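Cellulosome anchoring protein cohesin region (Clostridium thermocellum, PDB 4DH2) binds a type I dockerin as the cohesin module of a cellulosome anchoring protein, a protein-protein interaction through which dockerin-bearing components are attached. Local coordinates at residues K25-A28 with G29-V32; L92-D95 with D96-G100. All coordinates share one frame; numbering follows the deposited sequence.

Contact 1 of 2, residues K25-A28 with G29-V32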
loop_
_atom_site.group_PDB
_atom_site.type_symbol
_atom_site.label_atom_id
_atom_site.label_comp_id
_atom_site.label_asym_id
_atom_site.label_seq_id
_atom_site.Cartn_x
_atom_site.Cartn_y
_atom_site.Cartn_z
ATOM N N LYS A 25 20.102 -12.478 -0.209
ATOM C CA LYS A 25 20.781 -13.566 0.485
ATOM C C LYS A 25 21.523 -12.930 1.644
ATOM O O LYS A 25 22.282 -11.969 1.453
ATOM C CB LYS A 25 21.781 -14.287 -0.428
ATOM C CG LYS A 25 21.217 -14.796 -1.755
ATOM C CD LYS A 25 22.258 -15.619 -2.530
ATOM C CE LYS A 25 21.827 -15.888 -3.974
ATOM N NZ LYS A 25 22.538 -15.007 -4.955
ATOM N N ALA A 26 21.275 -13.431 2.844
ATOM C CA ALA A 26 21.862 -12.844 4.045
ATOM C C ALA A 26 22.153 -13.923 5.061
ATOM O O ALA A 26 21.872 -15.107 4.844
ATOM C CB ALA A 26 20.919 -11.816 4.648
ATOM N N LYS A 27 22.720 -13.503 6.185
ATOM C CA LYS A 27 23.051 -14.425 7.244
ATOM C C LYS A 27 22.160 -14.119 8.418
ATOM O O LYS A 27 21.741 -12.978 8.606
ATOM C CB LYS A 27 24.526 -14.273 7.630
ATOM C CG LYS A 27 25.481 -14.540 6.478
ATOM C CD LYS A 27 26.924 -14.242 6.868
ATOM C CE LYS A 27 27.885 -14.479 5.705
ATOM N NZ LYS A 27 29.248 -13.926 5.960
ATOM N N ALA A 28 21.888 -15.124 9.233
ATOM C CA ALA A 28 21.114 -14.908 10.443
ATOM C C ALA A 28 21.795 -13.837 11.260
ATOM O O ALA A 28 23.016 -13.865 11.423
ATOM C CB ALA A 28 21.041 -16.154 11.238
ATOM N N GLY A 29 20.990 -12.914 11.775
ATOM C CA GLY A 29 21.460 -11.780 12.536
ATOM C C GLY A 29 21.701 -10.514 11.728
ATOM O O GLY A 29 21.863 -9.457 12.318
ATOM N N ASP A 30 21.752 -10.610 10.397
ATOM C CA ASP A 30 22.045 -9.455 9.562
ATOM C C ASP A 30 20.910 -8.452 9.596
ATOM O O ASP A 30 19.742 -8.813 9.767
ATOM C CB ASP A 30 22.215 -9.830 8.089
ATOM C CG ASP A 30 23.535 -10.478 7.783
ATOM O OD1 ASP A 30 24.420 -10.510 8.667
ATOM O OD2 ASP A 30 23.680 -10.936 6.629
ATOM N N THR A 31 21.260 -7.194 9.405
ATOM C CA THR A 31 20.280 -6.191 9.003
ATOM C C THR A 31 20.539 -5.877 7.555
ATOM O O THR A 31 21.661 -5.540 7.172
ATOM C CB THR A 31 20.395 -4.903 9.837
ATOM O OG1 THR A 31 20.200 -5.214 11.215
ATOM C CG2 THR A 31 19.374 -3.865 9.388
ATOM N N VAL A 32 19.495 -5.973 6.727
ATOM C CA VAL A 32 19.659 -5.842 5.293
ATOM C C VAL A 32 18.493 -5.019 4.730
ATOM O O VAL A 32 17.501 -4.790 5.428
ATOM C CB VAL A 32 19.669 -7.219 4.607
ATOM C CG1 VAL A 32 20.826 -8.081 5.112
ATOM C CG2 VAL A 32 18.331 -7.945 4.821
HETATM O O HOH W 1 24.879 -11.744 10.894
#

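Contact 2 of 2, residues L92-D95 with D96-G100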
loop_
_atom_site.group_PDB
_atom_site.type_symbol
_atom_site.label_atom_id
_atom_site.label_comp_id
_atom_site.label_asym_id
_atom_site.label_seq_id
_atom_site.Cartn_x
_atom_site.Cartn_y
_atom_site.Cartn_z
ATOM N N LEU A 92 0.608 3.164 0.994
ATOM C CA LEU A 92 -0.354 3.989 0.295
ATOM C C LEU A 92 0.372 5.127 -0.410
ATOM O O LEU A 92 1.113 5.922 0.215
ATOM C CB LEU A 92 -1.370 4.537 1.275
ATOM C CG LEU A 92 -2.438 5.412 0.608
ATOM C CD1 LEU A 92 -3.368 4.579 -0.290
ATOM C CD2 LEU A 92 -3.223 6.114 1.695
ATOM N N PHE A 93 0.135 5.227 -1.713
ATOM C CA PHE A 93 0.663 6.318 -2.511
ATOM C C PHE A 93 -0.462 7.032 -3.208
ATOM O O PHE A 93 -1.385 6.392 -3.703
ATOM C CB PHE A 93 1.613 5.773 -3.575
ATOM C CG PHE A 93 1.983 6.791 -4.600
ATOM C CD1 PHE A 93 3.028 7.666 -4.377
ATOM C CD2 PHE A 93 1.252 6.908 -5.761
ATOM C CE1 PHE A 93 3.344 8.653 -5.311
ATOM C CE2 PHE A 93 1.546 7.895 -6.703
ATOM C CZ PHE A 93 2.606 8.779 -6.472
ATOM N N ASP A 94 -0.395 8.366 -3.246
ATOM C CA ASP A 94 -1.309 9.148 -4.033
ATOM C C ASP A 94 -0.583 10.435 -4.434
ATOM O O ASP A 94 0.046 11.074 -3.601
ATOM C CB ASP A 94 -2.545 9.516 -3.220
ATOM C CG ASP A 94 -3.467 10.466 -3.940
ATOM O OD1 ASP A 94 -3.914 10.120 -5.054
ATOM O OD2 ASP A 94 -3.754 11.588 -3.405
ATOM N N ASP A 95 -0.663 10.793 -5.709
ATOM C CA ASP A 95 -0.231 12.114 -6.174
ATOM C C ASP A 95 -1.164 13.193 -5.618
ATOM O O ASP A 95 -2.169 13.556 -6.205
ATOM C CB ASP A 95 -0.149 12.111 -7.682
ATOM C CG ASP A 95 0.295 13.455 -8.237
ATOM O OD1 ASP A 95 0.947 14.180 -7.475
ATOM O OD2 ASP A 95 0.002 13.750 -9.416
ATOM N N ASP A 96 -0.777 13.697 -4.451
ATOM C CA ASP A 96 -1.647 14.426 -3.540
ATOM C C ASP A 96 -2.310 15.673 -4.107
ATOM O O ASP A 96 -3.425 15.995 -3.735
ATOM C CB ASP A 96 -0.805 14.786 -2.320
ATOM C CG ASP A 96 -1.600 15.426 -1.206
ATOM O OD1 ASP A 96 -2.596 14.834 -0.719
ATOM O OD2 ASP A 96 -1.216 16.555 -0.823
ATOM N N LYS A 97 -1.634 16.349 -5.020
ATOM C CA LYS A 97 -2.151 17.611 -5.548
ATOM C C LYS A 97 -3.137 17.437 -6.690
ATOM O O LYS A 97 -3.833 18.401 -7.073
ATOM C CB LYS A 97 -1.000 18.500 -5.972
ATOM C CG LYS A 97 -0.139 18.900 -4.797
ATOM C CD LYS A 97 1.107 19.645 -5.233
ATOM C CE LYS A 97 1.914 20.084 -4.023
ATOM N NZ LYS A 97 1.063 20.830 -3.052
ATOM N N GLN A 98 -3.235 16.214 -7.221
ATOM C CA GLN A 98 -4.312 15.879 -8.136
ATOM C C GLN A 98 -4.355 16.653 -9.430
ATOM O O GLN A 98 -5.441 16.875 -9.955
ATOM C CB GLN A 98 -5.666 16.035 -7.463
ATOM C CG GLN A 98 -5.785 15.273 -6.152
ATOM C CD GLN A 98 -5.686 13.768 -6.340
ATOM O OE1 GLN A 98 -6.000 13.235 -7.408
ATOM N NE2 GLN A 98 -5.244 13.071 -5.293
ATOM N N LYS A 99 -3.186 16.965 -9.982
ATOM C CA LYS A 99 -3.101 17.709 -11.216
ATOM C C LYS A 99 -2.286 16.928 -12.226
ATOM O O LYS A 99 -1.848 17.485 -13.221
ATOM C CB LYS A 99 -2.439 19.076 -10.970
ATOM C CG LYS A 99 -3.257 19.979 -10.063
ATOM C CD LYS A 99 -2.788 21.423 -10.101
ATOM C CE LYS A 99 -3.770 22.323 -9.354
ATOM N NZ LYS A 99 -3.368 23.761 -9.421
ATOM N N GLY A 100 -2.058 15.642 -11.965
ATOM C CA GLY A 100 -1.405 14.808 -12.954
ATOM C C GLY A 100 0.073 15.110 -13.146
ATOM O O GLY A 100 0.651 14.747 -14.173
HETATM O O HOH W 2 -2.560 13.776 -9.965
HETATM O O HOH W 3 -0.291 16.566 -9.493
HETATM O O HOH W 4 1.185 16.216 -5.848
#

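Contact 1 of 2, residues K25-A28 with G29-V32
The carboxylate of Asp-30 folds back over the turn and accepts the backbone N-H of Lys-27 on OD2, with N to OD2 at 2.8 Å and an almost straight N-H...O angle of 166°. The N-H reaches OD2 from above the carboxylate plane, not from within it. The first torsion of Asp-30 (chi1 -76°) places CG beside its own backbone N, which brings the acid over Lys-27 N. The backbone supplies a second bond in the reverse direction, from Asp-30 N to Lys-27 O over 3.0 Å, so the two residues clasp each other across a type II turn. The compact part of the contact is at Ala-26, beside this clasp: the methyl comes within 3.5 Å of Asp-30 OD2, and its CB also meets Val-32 CG1 at 3.8 Å. Ile-117 and Val-115 of strand 108-117 add to the apolar packing there.

The other side is looser and wet. A water donates to both Ala-28 O and Asp-30 OD1, the latter at 2.6 Å, and thus bridges the turn. Lys-27 lends only its CB and CG to the acid; the extended chain then carries NZ away, 6.4 Å from Asp-30 OD2, too far for a salt bridge. Gly-29 takes the third position of the turn with a positive phi of 93°, where a side chain would collide with the preceding carbonyl oxygen. Ala-26 pairs with Glu-159 and Glu-161, Asp-30 and Val-32 with strand 108-117; between these pairings, the type II turn links hairpin strands 15-27 and 31-39 of the cohesin beta-sandwich.

Contact 2 of 2, residues L92-D95 with D96-G100
Asp-94 and Gln-98 meet across the turn that follows strand 88-94, their side chains running at about a right angle while the carboxylate and amide planes stay nearly coplanar. Gln-98 NE2 gives a weak hydrogen bond to Asp-94 OD1 at 3.2 Å; OD2 is nearer to the same nitrogen, but at an angle too poor for a bond. The amide reaches the acid because the glutamine chain bends at chi2 (-64°). Gln-47 NE2 is a further donor to Asp-94 OD1 and also to Asp-95 O, while Asp-96 N is satisfied by Asn-77 OD1. The carbonyl of Asp-95 in addition accepts Gln-98 N at 3.0 Å, the bond that closes a type I turn from Asp-95 to Gln-98.

Asp-95 is buried, yet its carboxylate meets the following loop mainly through water. OD1 of Asp-95 accepts a hydrogen bond from a water whose oxygen is 2.6 Å away, and that water in turn accepts Lys-97 N-H. On OD2 two more waters donate, one of them accepting Gly-100 N at 2.8 Å and the other Lys-99 N at 3.0 Å. With Gly-102 N bound to OD2 directly, this one acid engages four backbone N-H groups, three of them by relay.

The outer polar atoms face the partner. Asp-94 OD2 and Asp-96 OD1, 4.4 Å apart, both form salt bridges with Lys-25 NZ of the dockerin chain, and Gln-98 OE1 accepts Arg-26 NE of that chain. The shared lysine would offset the two neighbouring negative charges. Asp-95, directly and through water, satisfies N-H groups of the loop, consistent with a part in holding its shape, while Asp-94, Asp-96 and Gln-98 present an acceptor-rich edge to the basic pair of the dockerin.

The two contacts lie on opposite sides of the chain's centre, with their own centres 35 Å apart and their nearest atoms about 19 Å apart. Both are turns at strand ends of the same cohesin module, but their surroundings differ. Contact 1, at residues 25-32, is touched by no other protein chain of the assembly. Contact 2, at residues 92-100, belongs to the recognition surface, where the dockerin's basic side chains are received. Along the chain they are in series, contact 1 closing before contact 2 opens, and the strands that both of them reach belong to one continuous sheet, which is what connects them across the module.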